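Local coordinates for galactose mutarotase-like protein (Clostridium acetobutylicum, PDB 3OS7) that probably binds sugars and, as an aldose 1-epimerase relative, may interconvert the alpha and beta anomers of an aldose, at residues V36-V41 against F65-P69; N172-M178 against K322-E328; Y184-V190 against K296-P302. One frame throughout, in Å; residues are numbered along the deposited sequence.

In the fold
From the N terminus, contact 1 closes first: the chain runs through strands 39-45 and 50-51 before the helix 62-67 packs on the turn between strands 28-33 and 39-45, all inside the N-terminal half of the beta-rich galactose mutarotase fold. Contact 2 then opens at the bend between strands 163-172 and 178-189 and does not close until 322-328, almost at the C terminus. Contact 3 lies wholly within that span, pairing 184-190 with 296-302. Strand 178-189 links the two, since its beginning pairs with 322-324 and its end with 297-303. Contact 3 is central and its centre is about 14 Å from that of contact 1; contact 2 sits at the periphery, about 30 Å from contact 3 between centres.

Contact 1: V36-V41 against F65-P69; sequences VGGNVV and FKNRP
Val36, Asn39 and Val41 meet Phe65 and Pro69 where a strand-to-strand turn carrying a G1 beta bulge packs against the end of the short helix 62-67. Gly38 and Asn39 form the bulge opposite Ile33, and the positive phi of Gly38 fits that motif. The contact joins the N-terminal antiparallel sheet of this galactose mutarotase-like fold to the helix 62-67.

Apolar packing dominates. The Phe65 ring reaches across to the turn because its CG stands anti to the backbone N (chi1 176°), and its far end settles between two valines. Val36 CB approaches Phe65 CE2 at 3.6 Å, while Val41 CG1 lies 3.7 Å from Phe65 CZ; both come in obliquely. Val36 is shared more widely, its CG1 also resting 3.7 Å from Pro69 CB and its CG2 4.1 Å from Lys66 CB. Beyond CB the lysine chain leads away from Val36. Trp15 meets the Phe65 ring with its own plane inclined by about 20°, and Leu60 touches the same phenylalanine.

The polar component is Asn39, buried beside this cluster. Its side-chain amide bonds outside the two segments: OD1 accepts from the backbone N of Leu74 and ND2 donates to the carbonyl O of Tyr72, which together fix which way round the amide is turned. The amide plane stands 53° from the Phe65 ring plane, with Asn39 ND2 at 4.2 Å from Phe65 CZ and 3.6 Å from Pro69 O.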
loop_
_atom_site.group_PDB
_atom_site.type_symbol
_atom_site.label_atom_id
_atom_site.label_comp_id
_atom_site.label_asym_id
_atom_site.label_seq_id
_atom_site.Cartn_x
_atom_site.Cartn_y
_atom_site.Cartn_z
ATOM N N VAL A 36 3.003 -1.177 -14.917
ATOM C CA VAL A 36 2.282 -0.197 -14.127
ATOM C C VAL A 36 2.587 -0.393 -12.616
ATOM O O VAL A 36 1.872 -1.084 -11.889
ATOM C CB VAL A 36 0.768 -0.204 -14.420
ATOM C CG1 VAL A 36 0.091 0.928 -13.704
ATOM C CG2 VAL A 36 0.485 -0.107 -15.968
ATOM N N GLY A 37 3.663 0.224 -12.169
ATOM C CA GLY A 37 3.967 0.292 -10.736
ATOM C C GLY A 37 4.402 -0.991 -10.090
ATOM O O GLY A 37 4.464 -1.061 -8.855
ATOM N N GLY A 38 4.719 -2.018 -10.879
ATOM C CA GLY A 38 4.948 -3.349 -10.295
ATOM C C GLY A 38 3.786 -3.747 -9.407
ATOM O O GLY A 38 3.965 -4.376 -8.357
ATOM N N ASN A 39 2.573 -3.422 -9.861
ATOM C CA ASN A 39 1.383 -3.576 -9.033
ATOM C C ASN A 39 0.928 -5.034 -9.055
ATOM O O ASN A 39 0.646 -5.582 -10.116
ATOM C CB ASN A 39 0.295 -2.632 -9.559
ATOM C CG ASN A 39 -0.913 -2.533 -8.636
ATOM O OD1 ASN A 39 -1.321 -3.522 -8.013
ATOM N ND2 ASN A 39 -1.536 -1.336 -8.601
ATOM N N VAL A 40 0.864 -5.650 -7.873
ATOM C CA VAL A 40 0.151 -6.897 -7.654
ATOM C C VAL A 40 -1.382 -6.636 -7.606
ATOM O O VAL A 40 -1.909 -6.127 -6.626
ATOM C CB VAL A 40 0.626 -7.625 -6.381
ATOM C CG1 VAL A 40 -0.157 -8.938 -6.173
ATOM C CG2 VAL A 40 2.133 -7.887 -6.461
ATOM N N VAL A 41 -2.059 -6.942 -8.702
ATOM C CA VAL A 41 -3.474 -6.642 -8.890
ATOM C C VAL A 41 -4.409 -7.764 -8.526
ATOM O O VAL A 41 -5.620 -7.562 -8.441
ATOM C CB VAL A 41 -3.775 -6.208 -10.346
ATOM C CG1 VAL A 41 -3.039 -4.924 -10.654
ATOM C CG2 VAL A 41 -3.476 -7.327 -11.389
ATOM N N PHE A 65 -6.242 2.031 -16.586
ATOM C CA PHE A 65 -5.517 1.461 -15.455
ATOM C C PHE A 65 -4.257 2.283 -15.153
ATOM O O PHE A 65 -4.066 2.763 -14.021
ATOM C CB PHE A 65 -5.169 -0.001 -15.704
ATOM C CG PHE A 65 -4.340 -0.628 -14.602
ATOM C CD1 PHE A 65 -4.753 -0.559 -13.268
ATOM C CD2 PHE A 65 -3.156 -1.266 -14.891
ATOM C CE1 PHE A 65 -3.991 -1.138 -12.252
ATOM C CE2 PHE A 65 -2.383 -1.833 -13.871
ATOM C CZ PHE A 65 -2.801 -1.771 -12.559
ATOM N N LYS A 66 -3.436 2.521 -16.166
ATOM C CA LYS A 66 -2.166 3.231 -15.978
ATOM C C LYS A 66 -2.366 4.645 -15.444
ATOM O O LYS A 66 -1.536 5.148 -14.682
ATOM C CB LYS A 66 -1.368 3.278 -17.274
ATOM C CG LYS A 66 -0.095 4.143 -17.217
ATOM C CD LYS A 66 0.749 4.028 -18.485
ATOM C CE LYS A 66 0.178 4.848 -19.646
ATOM N NZ LYS A 66 0.979 4.702 -20.916
ATOM N N ASN A 67 -3.465 5.276 -15.841
ATOM C CA ASN A 67 -3.767 6.631 -15.385
ATOM C C ASN A 67 -4.308 6.726 -13.962
ATOM O O ASN A 67 -4.197 7.783 -13.340
ATOM C CB ASN A 67 -4.748 7.283 -16.338
ATOM C CG ASN A 67 -4.082 7.751 -17.600
ATOM O OD1 ASN A 67 -2.863 8.015 -17.622
ATOM N ND2 ASN A 67 -4.863 7.866 -18.657
ATOM N N ARG A 68 -4.856 5.632 -13.443
ATOM C CA ARG A 68 -5.373 5.592 -12.054
ATOM C C ARG A 68 -5.188 4.192 -11.448
ATOM O O ARG A 68 -6.134 3.464 -11.180
ATOM C CB ARG A 68 -6.835 6.007 -12.026
ATOM C CG ARG A 68 -7.296 6.454 -10.659
ATOM C CD ARG A 68 -8.792 6.416 -10.584
ATOM N NE ARG A 68 -9.274 6.939 -9.307
ATOM C CZ ARG A 68 -10.540 6.883 -8.929
ATOM N NH1 ARG A 68 -11.435 6.314 -9.713
ATOM N NH2 ARG A 68 -10.896 7.353 -7.751
ATOM N N PRO A 69 -3.934 3.807 -11.215
ATOM C CA PRO A 69 -3.699 2.444 -10.719
ATOM C C PRO A 69 -3.921 2.328 -9.219
ATOM O O PRO A 69 -4.045 1.203 -8.671
ATOM C CB PRO A 69 -2.230 2.210 -11.088
ATOM C CG PRO A 69 -1.626 3.548 -10.990
ATOM C CD PRO A 69 -2.676 4.483 -11.549
#

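Contact 2: N172-M178 against K322-E328; sequences NLSSEEM and KTLKPNE
Asn172 and Met178 clasp Leu324 and the turn after it in a largely hydrogen-bonded contact at the periphery of the mutarotase fold, where the loop joining strands 163-172 and 178-189 meets the end of strand 322-324. Met178 and Leu324 form an antiparallel hydrogen-bonded pair, with Met178 N to Leu324 O and Leu324 N to Met178 O both 2.8 Å. A type II beta turn from Lys325 to Glu328 follows, and Asn172 bonds to its far end: its backbone N donates to Glu328 O and its O accepts from Asn327 N.

The Asn172 side chain organises the loop. With CG anti to the backbone N (chi1 176°), the amide lies between the loop and Leu324. OD1 takes two donors from Ser174, the backbone N in an Asx turn and the hydroxyl, the latter in the carbonyl plane on a lone pair. ND2 donates to Glu176 O at 2.8 Å, nearly in its own amide plane, and across the contact to Leu324 O at 3.0 Å. That second bond is bent (134° at the hydrogen) and comes from above the Leu324 carbonyl plane; the same oxygen also accepts from Met178 N. Ser174 OG continues the network, accepting from Glu176 N in an ST turn and bonding to His149.

Pro326 lies over the loop, its CB 3.4 Å from Ser174 O. On the buried side, selenomethionine Met178 and Leu324 run side by side, with Met178 CE 4.0 Å from Leu324 CD1. Next to this pair, Thr323 OG1 donates to Glu177 OE2 at 2.6 Å, meeting the carboxylate on its anti side and 27° out of its plane.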
loop_
_atom_site.group_PDB
_atom_site.type_symbol
_atom_site.label_atom_id
_atom_site.label_comp_id
_atom_site.label_asym_id
_atom_site.label_seq_id
_atom_site.Cartn_x
_atom_site.Cartn_y
_atom_site.Cartn_z
ATOM N N ASN A 172 19.176 5.016 -1.513
ATOM C CA ASN A 172 19.567 6.313 -2.012
ATOM C C ASN A 172 20.886 6.128 -2.754
ATOM O O ASN A 172 21.879 5.766 -2.133
ATOM C CB ASN A 172 19.727 7.270 -0.835
ATOM C CG ASN A 172 20.240 8.635 -1.236
ATOM O OD1 ASN A 172 20.285 8.999 -2.420
ATOM N ND2 ASN A 172 20.639 9.411 -0.234
ATOM N N LEU A 173 20.871 6.336 -4.068
ATOM C CA LEU A 173 22.063 6.197 -4.908
ATOM C C LEU A 173 22.714 7.559 -5.226
ATOM O O LEU A 173 23.610 7.650 -6.072
ATOM C CB LEU A 173 21.706 5.431 -6.193
ATOM C CG LEU A 173 21.206 3.979 -5.971
ATOM C CD1 LEU A 173 20.687 3.312 -7.270
ATOM C CD2 LEU A 173 22.287 3.105 -5.267
ATOM N N SER A 174 22.255 8.610 -4.565
ATOM C CA SER A 174 22.706 9.969 -4.793
ATOM C C SER A 174 23.809 10.317 -3.810
ATOM O O SER A 174 24.067 9.563 -2.873
ATOM C CB SER A 174 21.553 10.988 -4.654
ATOM O OG SER A 174 21.298 11.407 -3.319
ATOM N N SER A 175 24.394 11.499 -4.014
ATOM C CA SER A 175 25.470 11.985 -3.166
ATOM C C SER A 175 24.982 12.860 -2.008
ATOM O O SER A 175 25.787 13.419 -1.273
ATOM C CB SER A 175 26.466 12.754 -4.024
ATOM O OG SER A 175 25.862 13.899 -4.585
ATOM N N GLU A 176 23.658 12.978 -1.845
ATOM C CA GLU A 176 23.062 13.838 -0.827
ATOM C C GLU A 176 22.001 13.095 -0.018
ATOM O O GLU A 176 21.451 12.082 -0.450
ATOM C CB GLU A 176 22.412 15.055 -1.480
ATOM C CG GLU A 176 23.387 15.995 -2.177
ATOM C CD GLU A 176 22.683 17.116 -2.900
ATOM O OE1 GLU A 176 22.074 16.860 -3.966
ATOM O OE2 GLU A 176 22.747 18.259 -2.410
ATOM N N GLU A 177 21.673 13.662 1.132
ATOM C CA GLU A 177 20.602 13.156 1.974
ATOM C C GLU A 177 19.259 13.195 1.229
ATOM O O GLU A 177 18.890 14.232 0.717
ATOM C CB GLU A 177 20.530 14.053 3.207
ATOM C CG GLU A 177 19.913 13.427 4.393
ATOM C CD GLU A 177 19.711 14.400 5.543
ATOM O OE1 GLU A 177 19.999 15.621 5.410
ATOM O OE2 GLU A 177 19.243 13.930 6.588
HETATM N N MSE A 178 18.542 12.069 1.198
HETATM C CA MSE A 178 17.314 11.922 0.426
HETATM C C MSE A 178 16.090 11.850 1.351
HETATM O O MSE A 178 16.009 10.984 2.209
HETATM C CB MSE A 178 17.359 10.660 -0.413
HETATM C CG MSE A 178 16.239 10.560 -1.431
HETATM SE SE MSE A 178 16.152 8.862 -2.298
HETATM C CE MSE A 178 14.975 7.902 -1.126
ATOM N N LYS A 322 11.692 10.645 7.559
ATOM C CA LYS A 322 13.033 10.087 7.596
ATOM C C LYS A 322 13.807 10.620 6.404
ATOM O O LYS A 322 13.257 11.144 5.430
ATOM C CB LYS A 322 12.984 8.539 7.529
ATOM C CG LYS A 322 12.361 7.861 8.741
ATOM C CD LYS A 322 12.441 6.338 8.688
ATOM C CE LYS A 322 13.560 5.808 9.562
ATOM N NZ LYS A 322 14.875 6.410 9.232
ATOM N N THR A 323 15.118 10.502 6.492
ATOM C CA THR A 323 15.937 10.734 5.328
ATOM C C THR A 323 16.903 9.566 5.223
ATOM O O THR A 323 17.162 8.861 6.217
ATOM C CB THR A 323 16.694 12.039 5.448
ATOM O OG1 THR A 323 17.591 11.955 6.549
ATOM C CG2 THR A 323 15.732 13.201 5.672
ATOM N N LEU A 324 17.391 9.327 4.015
ATOM C CA LEU A 324 18.425 8.344 3.783
ATOM C C LEU A 324 19.741 9.039 3.416
ATOM O O LEU A 324 19.788 9.906 2.556
ATOM C CB LEU A 324 18.021 7.401 2.659
ATOM C CG LEU A 324 16.876 6.433 2.920
ATOM C CD1 LEU A 324 16.626 5.611 1.655
ATOM C CD2 LEU A 324 17.241 5.551 4.097
ATOM N N LYS A 325 20.804 8.654 4.108
ATOM C CA LYS A 325 22.135 9.107 3.758
ATOM C C LYS A 325 22.553 8.379 2.455
ATOM O O LYS A 325 21.895 7.414 2.018
ATOM C CB LYS A 325 23.088 8.846 4.950
ATOM C CG LYS A 325 22.784 9.687 6.194
ATOM C CD LYS A 325 23.833 9.428 7.290
ATOM C CE LYS A 325 23.657 10.328 8.521
ATOM N NZ LYS A 325 22.454 9.959 9.330
ATOM N N PRO A 326 23.620 8.852 1.797
ATOM C CA PRO A 326 24.096 8.214 0.571
ATOM C C PRO A 326 24.369 6.735 0.761
ATOM O O PRO A 326 25.047 6.349 1.726
ATOM C CB PRO A 326 25.356 9.034 0.214
ATOM C CG PRO A 326 25.028 10.390 0.767
ATOM C CD PRO A 326 24.346 10.108 2.069
ATOM N N ASN A 327 23.746 5.932 -0.117
ATOM C CA ASN A 327 23.815 4.476 -0.134
ATOM C C ASN A 327 23.144 3.787 1.029
ATOM O O ASN A 327 23.266 2.570 1.173
ATOM C CB ASN A 327 25.258 3.948 -0.287
ATOM C CG ASN A 327 25.297 2.588 -0.986
ATOM O OD1 ASN A 327 24.698 2.423 -2.038
ATOM N ND2 ASN A 327 26.013 1.606 -0.394
ATOM N N GLU A 328 22.428 4.549 1.849
ATOM C CA GLU A 328 21.594 3.973 2.905
ATOM C C GLU A 328 20.288 3.475 2.314
ATOM O O GLU A 328 19.778 4.034 1.323
ATOM C CB GLU A 328 21.304 4.996 3.984
ATOM C CG GLU A 328 20.744 4.395 5.250
ATOM C CD GLU A 328 20.408 5.423 6.321
ATOM O OE1 GLU A 328 20.508 6.643 6.078
ATOM O OE2 GLU A 328 20.035 4.982 7.430
#

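Contact 3: Y184-V190 against K296-P302; sequences YHSAFNV and KYACIEP
Ala187, Phe188 and Asn189 pair antiparallel with Cys299, Ala298 and Tyr297, the short strand axes 4.6 Å apart at their closest and 141° apart in direction, within the central strands of the mutarotase-like beta fold. Phe188 and Ala298 exchange two backbone bonds. Ile300 N to Ser186 O and Tyr184 N to Pro302 O carry the pairing along one way, Val190 N to Lys296 O the other.

On the face bearing Ala187 and Cys299, Ala187 CB rests 4.0 Å from Cys299 SG. Cys299 SG also touches the edge of the His185 ring, 3.5 Å from His185 ND1. The Glu301 carboxylate stacks on that imidazole, their planes 27° apart, with Glu301 OE2 over one ring face and 3.3 Å from His185 CE1. The extended Glu301 chain (chi2 178°) carries the carboxylate over the ring. His185 NE2 bonds to a bound tartaric acid, probably from the crystallisation liquor, and His109 meets the ring nearly at right angles. The tartrate is consistent with a pocket here, as might be expected in a sugar-binding relative.

Apolar side chains meet around Phe188 and Ala298. Phe188 crosses Ile300 at about a right angle, Phe188 CE2 lying 3.9 Å from Ile300 CB, and Tyr277 of strand 273-279 touches both, its hydroxyl bonding to Ser186 OG. Val190 CG2 packs near Ala298, 4.3 Å from Ala298 CB. At the Lys296 end a water bridges the two segments, 2.7 Å from both Asn189 OD1 and Lys296 O.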
loop_
_atom_site.group_PDB
_atom_site.type_symbol
_atom_site.label_atom_id
_atom_site.label_comp_id
_atom_site.label_asym_id
_atom_site.label_seq_id
_atom_site.Cartn_x
_atom_site.Cartn_y
_atom_site.Cartn_z
ATOM N N TYR A 184 1.500 2.505 0.793
ATOM C CA TYR A 184 0.751 1.806 -0.216
ATOM C C TYR A 184 -0.692 2.247 -0.206
ATOM O O TYR A 184 -1.257 2.521 0.833
ATOM C CB TYR A 184 0.756 0.317 0.015
ATOM C CG TYR A 184 1.997 -0.375 -0.460
ATOM C CD1 TYR A 184 3.111 -0.463 0.335
ATOM C CD2 TYR A 184 2.030 -0.976 -1.715
ATOM C CE1 TYR A 184 4.238 -1.091 -0.112
ATOM C CE2 TYR A 184 3.134 -1.595 -2.173
ATOM C CZ TYR A 184 4.241 -1.690 -1.366
ATOM O OH TYR A 184 5.369 -2.344 -1.833
ATOM N N HIS A 185 -1.297 2.264 -1.391
ATOM C CA HIS A 185 -2.713 2.607 -1.520
ATOM C C HIS A 185 -3.557 1.337 -1.702
ATOM O O HIS A 185 -4.456 1.278 -2.539
ATOM C CB HIS A 185 -2.847 3.538 -2.697
ATOM C CG HIS A 185 -4.056 4.406 -2.663
ATOM N ND1 HIS A 185 -5.332 3.898 -2.748
ATOM C CD2 HIS A 185 -4.187 5.754 -2.617
ATOM C CE1 HIS A 185 -6.205 4.897 -2.738
ATOM N NE2 HIS A 185 -5.534 6.034 -2.654
ATOM N N SER A 186 -3.292 0.344 -0.865
ATOM C CA SER A 186 -3.779 -1.015 -1.080
ATOM C C SER A 186 -5.315 -1.128 -1.143
ATOM O O SER A 186 -6.022 -0.657 -0.247
ATOM C CB SER A 186 -3.231 -1.893 0.046
ATOM O OG SER A 186 -1.838 -1.653 0.198
ATOM N N ALA A 187 -5.802 -1.778 -2.199
ATOM C CA ALA A 187 -7.234 -1.851 -2.530
ATOM C C ALA A 187 -7.786 -3.260 -2.336
ATOM O O ALA A 187 -7.369 -4.197 -3.032
ATOM C CB ALA A 187 -7.460 -1.384 -3.980
ATOM N N PHE A 188 -8.704 -3.394 -1.380
ATOM C CA PHE A 188 -9.258 -4.675 -0.967
ATOM C C PHE A 188 -10.695 -4.887 -1.409
ATOM O O PHE A 188 -11.518 -3.998 -1.273
ATOM C CB PHE A 188 -9.205 -4.783 0.561
ATOM C CG PHE A 188 -7.805 -4.898 1.085
ATOM C CD1 PHE A 188 -7.191 -6.127 1.158
ATOM C CD2 PHE A 188 -7.093 -3.781 1.460
ATOM C CE1 PHE A 188 -5.878 -6.233 1.607
ATOM C CE2 PHE A 188 -5.801 -3.889 1.897
ATOM C CZ PHE A 188 -5.205 -5.127 1.966
ATOM N N ASN A 189 -10.979 -6.105 -1.848
ATOM C CA ASN A 189 -12.337 -6.510 -2.163
ATOM C C ASN A 189 -13.155 -6.595 -0.864
ATOM O O ASN A 189 -12.756 -7.264 0.072
ATOM C CB ASN A 189 -12.340 -7.873 -2.858
ATOM C CG ASN A 189 -11.818 -7.816 -4.270
ATOM O OD1 ASN A 189 -12.155 -6.907 -5.045
ATOM N ND2 ASN A 189 -11.007 -8.802 -4.632
ATOM N N VAL A 190 -14.310 -5.928 -0.836
ATOM C CA VAL A 190 -15.253 -6.058 0.263
ATOM C C VAL A 190 -16.666 -6.210 -0.347
ATOM O O VAL A 190 -17.275 -5.224 -0.719
ATOM C CB VAL A 190 -15.210 -4.823 1.207
ATOM C CG1 VAL A 190 -16.154 -5.009 2.370
ATOM C CG2 VAL A 190 -13.775 -4.519 1.710
ATOM N N LYS A 296 -17.856 -1.760 -3.388
ATOM C CA LYS A 296 -17.448 -3.137 -3.088
ATOM C C LYS A 296 -15.925 -3.264 -2.887
ATOM O O LYS A 296 -15.346 -4.324 -3.160
ATOM C CB LYS A 296 -17.888 -4.145 -4.170
ATOM C CG LYS A 296 -19.347 -4.013 -4.668
ATOM C CD LYS A 296 -20.313 -4.397 -3.622
ATOM C CE LYS A 296 -21.788 -4.215 -4.102
ATOM N NZ LYS A 296 -22.730 -3.995 -2.954
ATOM N N TYR A 297 -15.298 -2.174 -2.454
ATOM C CA TYR A 297 -13.891 -2.198 -2.067
ATOM C C TYR A 297 -13.586 -1.135 -1.032
ATOM O O TYR A 297 -14.379 -0.213 -0.795
ATOM C CB TYR A 297 -12.975 -2.042 -3.295
ATOM C CG TYR A 297 -12.706 -0.638 -3.783
ATOM C CD1 TYR A 297 -13.651 0.079 -4.520
ATOM C CD2 TYR A 297 -11.461 -0.053 -3.591
ATOM C CE1 TYR A 297 -13.373 1.366 -4.981
ATOM C CE2 TYR A 297 -11.171 1.190 -4.063
ATOM C CZ TYR A 297 -12.121 1.919 -4.745
ATOM O OH TYR A 297 -11.772 3.168 -5.204
ATOM N N ALA A 298 -12.436 -1.281 -0.399
ATOM C CA ALA A 298 -11.929 -0.262 0.488
ATOM C C ALA A 298 -10.418 -0.274 0.403
ATOM O O ALA A 298 -9.814 -1.329 0.219
ATOM C CB ALA A 298 -12.408 -0.470 1.943
ATOM N N CYS A 299 -9.836 0.912 0.518
ATOM C CA CYS A 299 -8.395 1.065 0.629
ATOM C C CYS A 299 -7.908 1.191 2.071
ATOM O O CYS A 299 -8.422 1.983 2.875
ATOM C CB CYS A 299 -7.908 2.246 -0.165
ATOM S SG CYS A 299 -8.171 1.987 -1.974
ATOM N N ILE A 300 -6.875 0.419 2.362
ATOM C CA ILE A 300 -6.249 0.383 3.687
ATOM C C ILE A 300 -4.773 0.640 3.432
ATOM O O ILE A 300 -4.083 -0.203 2.848
ATOM C CB ILE A 300 -6.499 -0.972 4.386
ATOM C CG1 ILE A 300 -7.994 -1.200 4.600
ATOM C CG2 ILE A 300 -5.758 -0.996 5.750
ATOM C CD1 ILE A 300 -8.339 -2.627 5.172
ATOM N N GLU A 301 -4.312 1.826 3.835
ATOM C CA GLU A 301 -3.138 2.464 3.262
ATOM C C GLU A 301 -2.049 2.727 4.322
ATOM O O GLU A 301 -2.030 3.776 4.930
ATOM C CB GLU A 301 -3.549 3.766 2.585
ATOM C CG GLU A 301 -4.796 3.653 1.648
ATOM C CD GLU A 301 -5.201 5.008 1.032
ATOM O OE1 GLU A 301 -4.373 5.929 1.022
ATOM O OE2 GLU A 301 -6.348 5.160 0.576
ATOM N N PRO A 302 -1.134 1.773 4.498
ATOM C CA PRO A 302 -0.045 1.973 5.437
ATOM C C PRO A 302 0.931 3.018 4.939
ATOM O O PRO A 302 1.134 3.137 3.727
ATOM C CB PRO A 302 0.612 0.608 5.511
ATOM C CG PRO A 302 0.298 -0.050 4.247
ATOM C CD PRO A 302 -1.056 0.445 3.842
HETATM O O HOH W 1 -14.450 -5.496 -5.435
#